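A-type flavoprotein (Giardia intestinalis, PDB 2Q9U) binds FMN and a mu-oxo-diiron centre and, as a flavodiiron protein, probably passes electrons from the flavin to iron to scavenge oxygen. Local coordinates at residues T270-M273 / A274-L278; G348-G351 / W352-A356. All blocks are in the same frame, centred on the assembly; numbering follows the deposited sequence.

How the contacts relate
Contacts 1 and 2 share one FMN molecule in the flavodoxin-like part of the chain. Contact 1, the start of helix 269-283, receives the phosphate; contact 2, the end of strand 344-350 and the loop after it, binds the pyrimidine part of the flavin. Their centres lie 16 Å apart, yet they meet directly beside the phosphate: Ala349 N stands 3.2 Å from Thr270 OG1, a probable hydrogen bond, and Thr270 CG2 packs 4.0 Å from Gly348 CA. Thr270 thus joins the phosphate to the neighbouring strand. Contact 1 comes first along the chain; contact 2 also runs alongside the ribityl chain, from the phosphate to the pyrimidine.

Contact 1. Residues T270-M273 / A274-L278. With FMN (flavin mononucleotide), chain F.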
ATOM      1  N   THR A 270      -7.092 -14.082  18.653  1.00 17.63           N
ATOM      2  CA  THR A 270      -8.338 -13.295  18.606  1.00 17.53           C
ATOM      3  C   THR A 270      -9.047 -13.533  17.258  1.00 17.12           C
ATOM      4  O   THR A 270     -10.287 -13.622  17.183  1.00 16.67           O
ATOM      5  CB  THR A 270      -8.122 -11.777  18.846  1.00 17.98           C
ATOM      6  OG1 THR A 270      -7.441 -11.562  20.088  1.00 17.27           O
ATOM      7  CG2 THR A 270      -9.470 -11.048  18.911  1.00 17.95           C
ATOM      8  N   HIS A 271      -8.250 -13.626  16.197  1.00 16.60           N
ATOM      9  CA  HIS A 271      -8.761 -14.016  14.868  1.00 16.44           C
ATOM     10  C   HIS A 271      -9.456 -15.391  14.836  1.00 16.23           C
ATOM     11  O   HIS A 271     -10.554 -15.522  14.285  1.00 16.67           O
ATOM     12  CB  HIS A 271      -7.652 -13.964  13.822  1.00 15.93           C
ATOM     13  CG  HIS A 271      -8.125 -14.333  12.457  1.00 17.30           C
ATOM     14  ND1 HIS A 271      -8.655 -13.408  11.585  1.00 16.63           N
ATOM     15  CD2 HIS A 271      -8.218 -15.537  11.834  1.00 16.80           C
ATOM     16  CE1 HIS A 271      -9.025 -14.020  10.473  1.00 16.43           C
ATOM     17  NE2 HIS A 271      -8.771 -15.307  10.598  1.00 18.92           N
ATOM     18  N   ARG A 272      -8.835 -16.420  15.406  1.00 16.66           N
ATOM     19  CA  ARG A 272      -9.456 -17.754  15.431  1.00 16.65           C
ATOM     20  C   ARG A 272     -10.765 -17.774  16.246  1.00 16.54           C
ATOM     21  O   ARG A 272     -11.740 -18.417  15.850  1.00 16.18           O
ATOM     22  CB  ARG A 272      -8.505 -18.815  15.983  1.00 17.45           C
ATOM     23  CG  ARG A 272      -9.108 -20.242  15.998  1.00 16.71           C
ATOM     24  CD  ARG A 272      -9.186 -20.786  14.574  1.00 17.72           C
ATOM     25  NE  ARG A 272      -9.958 -22.032  14.414  1.00 18.02           N
ATOM     26  CZ  ARG A 272     -11.292 -22.134  14.421  1.00 18.91           C
ATOM     27  NH1 ARG A 272     -12.075 -21.083  14.652  1.00 16.64           N
ATOM     28  NH2 ARG A 272     -11.843 -23.320  14.223  1.00 19.75           N
ATOM     29  N   MET A 273     -10.787 -17.065  17.365  1.00 16.20           N
ATOM     30  CA  MET A 273     -12.027 -16.966  18.135  1.00 15.96           C
ATOM     31  C   MET A 273     -13.103 -16.248  17.319  1.00 15.65           C
ATOM     32  O   MET A 273     -14.298 -16.609  17.379  1.00 15.94           O
ATOM     33  CB  MET A 273     -11.803 -16.249  19.446  1.00 16.14           C
ATOM     34  CG  MET A 273     -10.963 -17.028  20.407  1.00 18.19           C
ATOM     35  SD  MET A 273     -11.956 -18.284  21.212  1.00 21.30           S
ATOM     36  CE  MET A 273     -12.724 -17.229  22.455  1.00 16.46           C
ATOM     37  N   ALA A 274     -12.682 -15.228  16.564  1.00 14.84           N
ATOM     38  CA  ALA A 274     -13.592 -14.507  15.667  1.00 14.23           C
ATOM     39  C   ALA A 274     -14.233 -15.443  14.679  1.00 14.06           C
ATOM     40  O   ALA A 274     -15.438 -15.324  14.415  1.00 12.89           O
ATOM     41  CB  ALA A 274     -12.864 -13.360  14.918  1.00 14.82           C
ATOM     42  N   LEU A 275     -13.449 -16.379  14.124  1.00 13.31           N
ATOM     43  CA  LEU A 275     -14.009 -17.327  13.154  1.00 13.29           C
ATOM     44  C   LEU A 275     -15.077 -18.236  13.789  1.00 13.08           C
ATOM     45  O   LEU A 275     -16.087 -18.562  13.164  1.00 12.93           O
ATOM     46  CB  LEU A 275     -12.898 -18.179  12.502  1.00 12.15           C
ATOM     47  CG  LEU A 275     -11.965 -17.487  11.497  1.00 13.80           C
ATOM     48  CD1 LEU A 275     -10.765 -18.402  11.180  1.00 12.65           C
ATOM     49  CD2 LEU A 275     -12.734 -17.119  10.203  1.00 12.38           C
ATOM     50  N   ALA A 276     -14.831 -18.686  15.016  1.00 13.14           N
ATOM     51  CA  ALA A 276     -15.803 -19.536  15.724  1.00 13.72           C
ATOM     52  C   ALA A 276     -17.101 -18.762  16.005  1.00 13.39           C
ATOM     53  O   ALA A 276     -18.207 -19.288  15.825  1.00 13.89           O
ATOM     54  CB  ALA A 276     -15.201 -20.079  17.058  1.00 12.30           C
ATOM     55  N   LEU A 277     -16.951 -17.527  16.464  1.00 13.95           N
ATOM     56  CA  LEU A 277     -18.103 -16.650  16.686  1.00 13.53           C
ATOM     57  C   LEU A 277     -18.905 -16.479  15.392  1.00 13.46           C
ATOM     58  O   LEU A 277     -20.136 -16.513  15.392  1.00 12.31           O
ATOM     59  CB  LEU A 277     -17.657 -15.292  17.224  1.00 13.84           C
ATOM     60  CG  LEU A 277     -18.801 -14.361  17.634  1.00 14.97           C
ATOM     61  CD1 LEU A 277     -18.611 -13.863  19.045  1.00 17.80           C
ATOM     62  CD2 LEU A 277     -18.901 -13.192  16.708  1.00 17.85           C
ATOM     63  N   LEU A 278     -18.189 -16.254  14.294  1.00 13.16           N
ATOM     64  CA  LEU A 278     -18.815 -16.041  12.983  1.00 14.41           C
ATOM     65  C   LEU A 278     -19.643 -17.252  12.530  1.00 14.57           C
ATOM     66  O   LEU A 278     -20.784 -17.103  12.030  1.00 14.42           O
ATOM     67  CB  LEU A 278     -17.707 -15.776  11.971  1.00 14.35           C
ATOM     68  CG  LEU A 278     -17.997 -14.908  10.778  1.00 17.47           C
ATOM     69  CD1 LEU A 278     -18.080 -13.446  11.234  1.00 15.26           C
ATOM     70  CD2 LEU A 278     -16.909 -15.132   9.686  1.00 16.12           C
TER
HETATM   71  N1  FMN F 601      -1.036  -8.094  27.170  1.00 19.68           N
HETATM   72  C2  FMN F 601      -1.558  -7.382  28.209  1.00 19.27           C
HETATM   73  O2  FMN F 601      -2.322  -7.942  29.013  1.00 20.57           O
HETATM   74  N3  FMN F 601      -1.209  -6.056  28.379  1.00 19.73           N
HETATM   75  C4  FMN F 601      -0.365  -5.412  27.488  1.00 19.31           C
HETATM   76  O4  FMN F 601      -0.208  -4.200  27.621  1.00 16.51           O
HETATM   77  C4A FMN F 601       0.167  -6.136  26.405  1.00 18.17           C
HETATM   78  N5  FMN F 601       1.047  -5.563  25.493  1.00 18.96           N
HETATM   79  C5A FMN F 601       1.550  -6.337  24.452  1.00 20.41           C
HETATM   80  C6  FMN F 601       2.433  -5.774  23.525  1.00 20.29           C
HETATM   81  C7  FMN F 601       2.948  -6.537  22.462  1.00 20.32           C
HETATM   82  C7M FMN F 601       4.046  -5.938  21.623  1.00 22.03           C
HETATM   83  C8  FMN F 601       2.589  -7.877  22.324  1.00 19.96           C
HETATM   84  C8M FMN F 601       3.031  -8.700  21.139  1.00 21.77           C
HETATM   85  C9  FMN F 601       1.712  -8.442  23.249  1.00 19.80           C
HETATM   86  C9A FMN F 601       1.188  -7.684  24.313  1.00 19.23           C
HETATM   87  N10 FMN F 601       0.304  -8.252  25.228  1.00 19.59           N
HETATM   88  C10 FMN F 601      -0.178  -7.493  26.273  1.00 19.73           C
HETATM   89  C1' FMN F 601      -0.121  -9.687  25.132  1.00 20.22           C
HETATM   90  C2' FMN F 601      -1.163  -9.914  24.039  1.00 20.40           C
HETATM   91  O2' FMN F 601      -2.412  -9.296  24.341  1.00 19.57           O
HETATM   92  C3' FMN F 601      -1.233 -11.432  23.853  1.00 20.66           C
HETATM   93  O3' FMN F 601      -0.058 -11.822  23.159  1.00 20.13           O
HETATM   94  C4' FMN F 601      -2.435 -11.924  23.073  1.00 19.49           C
HETATM   95  O4' FMN F 601      -2.520 -13.338  23.190  1.00 22.70           O
HETATM   96  C5' FMN F 601      -2.334 -11.574  21.594  1.00 21.09           C
HETATM   97  O5' FMN F 601      -3.572 -11.859  20.967  1.00 16.94           O
HETATM   98  P   FMN F 601      -3.572 -12.245  19.423  1.00 20.20           P
HETATM   99  O1P FMN F 601      -5.013 -12.100  18.964  1.00 17.49           O
HETATM  100  O2P FMN F 601      -2.659 -11.283  18.718  1.00 20.92           O
HETATM  101  O3P FMN F 601      -3.081 -13.666  19.203  1.00 17.30           O
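The phosphate oxygen O1P of FMN is held twice by Thr270: the hydroxyl OG1 donates a bond of 2.7 Å to it, and the backbone N of Thr270 adds a second, 2.9 Å from O1P. Both donors reach the same oxygen because OG1 sits beside the backbone N, with chi1 at -55°. Threonine suits the place, since its hydroxyl binds the phosphate while its methyl packs among buried groups. Helix 269-283 begins here, so its N-terminal end faces the phosphate and probably helps to offset the negative charge. Such a phosphate site at the first turn of the helix that follows strand 258-263, in a beta-alpha-beta unit completed by strand 287-292, is a hallmark of the flavodoxin fold, and Ser265, Met266 and Tyr267 in the preceding loop also bond to FMN.

From Thr270 the helix runs on in regular turns: Ala274 N donates to Thr270 O at 2.9 Å, and Leu277 N to Met273 O at 3.0 Å. On one side NE2 of His271 lies 3.7 Å from the methyl CD1 of Leu275, the two side chains passing at a slant. Its other nitrogen, ND1, bonds to Glu292, which helps to set how the ring is turned. Arg272 bends at chi2 (73°) and turns along the helix toward its next turn; its NH1 comes 3.7 Å from Leu275 CB, while the backbone N of Ala276 lies at the edge of the guanidinium. The small methyls of Ala274 and Ala276 let the helix pack closely, the first against Leu263 and Leu290 of the sheet, the second against Ala392 of helix 386-409, while Met26 and Tyr7 of the second subunit pack on His271 and Arg272.

Contact 2. Residues G348-G351 / W352-A356; sequences GAFG and WSNRA. With FMN (flavin mononucleotide), chain F.
Three consecutive backbone N-H groups, of Gly351, Trp352 and Ser353, converge on the flavin oxygen O2. The bonds from Ser353 N (2.8 Å to O2) and Trp352 N (2.9 Å to O2) are nearly straight, at 169° and 170°. Gly351 N is shared between O2 and N1 of FMN, 3.2 Å from each, in more bent bonds. Donors gathered on this part of the ring would probably stabilise negative charge there when the flavin is reduced.

The indole of Trp352 covers the same part of the flavin face-on. FMN C2 lies 3.5 Å above the indole plane, over its centre, and the six-membered ring extends on to the middle of the flavin, with CH2 3.3 Å from FMN C10. Tryptophan suits this place because its broad flat surface matches the isoalloxazine. Gly351, with no side chain, lets the indole lie close against the backbone, CE3 of Trp352 being 3.6 Å from Gly351 CA. CB of Ala349, a side chain small enough to sit against the ribityl phosphate, lies 3.4 Å from FMN O5'.

Next to the N-H donors stands the ring of Phe350. Its CG lies between the backbone N and the carbonyl carbon (chi1 64°), which brings the ring edge to Trp352 N and O2 of FMN while one face receives Asn354. There CB of Asn354 makes a CH-pi contact, 3.8 Å from the centroid of the Phe350 ring, tying the returning chain to the strand end. Thr317 OG1 bonds to the backbone N of Arg355 and of Ala356 where helix 356-367 starts. Trp153 of the third subunit, next in sequence to the diiron ligand His152, meets Trp352 edge-to-face, so flavin and iron domains of different subunits come together here. A loop following the fourth strand of the parallel sheet and wrapping the pyrimidine end of FMN is characteristic of the flavodoxin-like fold.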
ATOM      1  N   GLY A 348     -11.576 -10.653  23.085  1.00 14.58           N
ATOM      2  CA  GLY A 348     -10.165 -10.481  22.772  1.00 15.35           C
ATOM      3  C   GLY A 348      -9.245 -11.166  23.740  1.00 15.97           C
ATOM      4  O   GLY A 348      -9.623 -11.432  24.878  1.00 16.30           O
ATOM      5  N   ALA A 349      -8.040 -11.445  23.264  1.00 15.35           N
ATOM      6  CA  ALA A 349      -6.977 -12.046  24.078  1.00 15.93           C
ATOM      7  C   ALA A 349      -6.272 -11.016  24.945  1.00 16.05           C
ATOM      8  O   ALA A 349      -6.328  -9.821  24.689  1.00 16.33           O
ATOM      9  CB  ALA A 349      -5.974 -12.754  23.153  1.00 14.55           C
ATOM     10  N   PHE A 350      -5.590 -11.471  25.990  1.00 17.02           N
ATOM     11  CA  PHE A 350      -4.664 -10.606  26.712  1.00 17.56           C
ATOM     12  C   PHE A 350      -3.552 -11.486  27.282  1.00 18.67           C
ATOM     13  O   PHE A 350      -3.675 -12.718  27.307  1.00 18.48           O
ATOM     14  CB  PHE A 350      -5.375  -9.806  27.820  1.00 18.40           C
ATOM     15  CG  PHE A 350      -5.956 -10.666  28.920  1.00 18.64           C
ATOM     16  CD1 PHE A 350      -7.223 -11.213  28.799  1.00 21.23           C
ATOM     17  CD2 PHE A 350      -5.212 -10.943  30.071  1.00 23.45           C
ATOM     18  CE1 PHE A 350      -7.772 -12.024  29.831  1.00 22.89           C
ATOM     19  CE2 PHE A 350      -5.740 -11.752  31.105  1.00 23.55           C
ATOM     20  CZ  PHE A 350      -7.016 -12.292  30.978  1.00 22.48           C
ATOM     21  N   GLY A 351      -2.480 -10.843  27.716  1.00 18.97           N
ATOM     22  CA  GLY A 351      -1.315 -11.536  28.242  1.00 21.03           C
ATOM     23  C   GLY A 351      -1.292 -11.535  29.753  1.00 21.86           C
ATOM     24  O   GLY A 351      -1.064 -12.583  30.369  1.00 24.11           O
ATOM     25  N   TRP A 352      -1.493 -10.371  30.358  1.00 21.35           N
ATOM     26  CA  TRP A 352      -1.402 -10.260  31.817  1.00 21.51           C
ATOM     27  C   TRP A 352      -2.474  -9.393  32.438  1.00 22.27           C
ATOM     28  O   TRP A 352      -2.882  -9.641  33.572  1.00 23.07           O
ATOM     29  CB  TRP A 352      -0.012  -9.795  32.273  1.00 21.53           C
ATOM     30  CG  TRP A 352       0.531  -8.603  31.549  1.00 20.04           C
ATOM     31  CD1 TRP A 352       0.463  -7.302  31.937  1.00 20.64           C
ATOM     32  CD2 TRP A 352       1.217  -8.617  30.291  1.00 19.78           C
ATOM     33  NE1 TRP A 352       1.079  -6.498  31.002  1.00 21.06           N
ATOM     34  CE2 TRP A 352       1.550  -7.288  29.983  1.00 20.36           C
ATOM     35  CE3 TRP A 352       1.579  -9.637  29.395  1.00 19.59           C
ATOM     36  CZ2 TRP A 352       2.234  -6.938  28.807  1.00 21.85           C
ATOM     37  CZ3 TRP A 352       2.257  -9.292  28.227  1.00 20.58           C
ATOM     38  CH2 TRP A 352       2.576  -7.947  27.948  1.00 20.79           C
ATOM     39  N   SER A 353      -2.960  -8.402  31.694  1.00 22.52           N
ATOM     40  CA  SER A 353      -3.974  -7.498  32.212  1.00 22.62           C
ATOM     41  C   SER A 353      -4.988  -7.179  31.117  1.00 21.82           C
ATOM     42  O   SER A 353      -4.639  -6.627  30.085  1.00 22.04           O
ATOM     43  CB  SER A 353      -3.339  -6.225  32.785  1.00 23.02           C
ATOM     44  OG  SER A 353      -4.333  -5.272  33.189  1.00 26.05           O
ATOM     45  N   ASN A 354      -6.230  -7.592  31.345  1.00 20.63           N
ATOM     46  CA  ASN A 354      -7.319  -7.415  30.380  1.00 19.86           C
ATOM     47  C   ASN A 354      -7.759  -5.954  30.262  1.00 18.10           C
ATOM     48  O   ASN A 354      -8.446  -5.433  31.145  1.00 18.30           O
ATOM     49  CB  ASN A 354      -8.493  -8.329  30.759  1.00 20.32           C
ATOM     50  CG  ASN A 354      -9.736  -8.095  29.896  1.00 22.42           C
ATOM     51  OD1 ASN A 354      -9.636  -7.929  28.677  1.00 23.82           O
ATOM     52  ND2 ASN A 354     -10.909  -8.074  30.535  1.00 21.69           N
ATOM     53  N   ARG A 355      -7.355  -5.285  29.188  1.00 16.09           N
ATOM     54  CA  ARG A 355      -7.700  -3.858  29.023  1.00 15.36           C
ATOM     55  C   ARG A 355      -8.445  -3.510  27.736  1.00 14.94           C
ATOM     56  O   ARG A 355      -9.275  -2.599  27.732  1.00 13.91           O
ATOM     57  CB  ARG A 355      -6.463  -2.946  29.169  1.00 15.87           C
ATOM     58  CG  ARG A 355      -5.778  -3.043  30.567  1.00 17.85           C
ATOM     59  CD  ARG A 355      -6.643  -2.385  31.696  1.00 19.80           C
ATOM     60  NE  ARG A 355      -6.766  -0.945  31.489  1.00 23.13           N
ATOM     61  CZ  ARG A 355      -5.851  -0.028  31.823  1.00 25.62           C
ATOM     62  NH1 ARG A 355      -4.710  -0.368  32.425  1.00 25.05           N
ATOM     63  NH2 ARG A 355      -6.085   1.248  31.548  1.00 22.33           N
ATOM     64  N   ALA A 356      -8.155  -4.233  26.659  1.00 14.63           N
ATOM     65  CA  ALA A 356      -8.758  -3.911  25.354  1.00 14.40           C
ATOM     66  C   ALA A 356     -10.282  -4.097  25.383  1.00 14.11           C
ATOM     67  O   ALA A 356     -11.028  -3.221  24.953  1.00 14.54           O
ATOM     68  CB  ALA A 356      -8.136  -4.757  24.260  1.00 13.94           C
TER
HETATM   69  N1  FMN F 601      -1.036  -8.094  27.170  1.00 19.68           N
HETATM   70  C2  FMN F 601      -1.558  -7.382  28.209  1.00 19.27           C
HETATM   71  O2  FMN F 601      -2.322  -7.942  29.013  1.00 20.57           O
HETATM   72  N3  FMN F 601      -1.209  -6.056  28.379  1.00 19.73           N
HETATM   73  C4  FMN F 601      -0.365  -5.412  27.488  1.00 19.31           C
HETATM   74  O4  FMN F 601      -0.208  -4.200  27.621  1.00 16.51           O
HETATM   75  C4A FMN F 601       0.167  -6.136  26.405  1.00 18.17           C
HETATM   76  N5  FMN F 601       1.047  -5.563  25.493  1.00 18.96           N
HETATM   77  C5A FMN F 601       1.550  -6.337  24.452  1.00 20.41           C
HETATM   78  C6  FMN F 601       2.433  -5.774  23.525  1.00 20.29           C
HETATM   79  C7  FMN F 601       2.948  -6.537  22.462  1.00 20.32           C
HETATM   80  C7M FMN F 601       4.046  -5.938  21.623  1.00 22.03           C
HETATM   81  C8  FMN F 601       2.589  -7.877  22.324  1.00 19.96           C
HETATM   82  C8M FMN F 601       3.031  -8.700  21.139  1.00 21.77           C
HETATM   83  C9  FMN F 601       1.712  -8.442  23.249  1.00 19.80           C
HETATM   84  C9A FMN F 601       1.188  -7.684  24.313  1.00 19.23           C
HETATM   85  N10 FMN F 601       0.304  -8.252  25.228  1.00 19.59           N
HETATM   86  C10 FMN F 601      -0.178  -7.493  26.273  1.00 19.73           C
HETATM   87  C1' FMN F 601      -0.121  -9.687  25.132  1.00 20.22           C
HETATM   88  C2' FMN F 601      -1.163  -9.914  24.039  1.00 20.40           C
HETATM   89  O2' FMN F 601      -2.412  -9.296  24.341  1.00 19.57           O
HETATM   90  C3' FMN F 601      -1.233 -11.432  23.853  1.00 20.66           C
HETATM   91  O3' FMN F 601      -0.058 -11.822  23.159  1.00 20.13           O
HETATM   92  C4' FMN F 601      -2.435 -11.924  23.073  1.00 19.49           C
HETATM   93  O4' FMN F 601      -2.520 -13.338  23.190  1.00 22.70           O
HETATM   94  C5' FMN F 601      -2.334 -11.574  21.594  1.00 21.09           C
HETATM   95  O5' FMN F 601      -3.572 -11.859  20.967  1.00 16.94           O
HETATM   96  P   FMN F 601      -3.572 -12.245  19.423  1.00 20.20           P
HETATM   97  O1P FMN F 601      -5.013 -12.100  18.964  1.00 17.49           O
HETATM   98  O2P FMN F 601      -2.659 -11.283  18.718  1.00 20.92           O
HETATM   99  O3P FMN F 601      -3.081 -13.666  19.203  1.00 17.30           O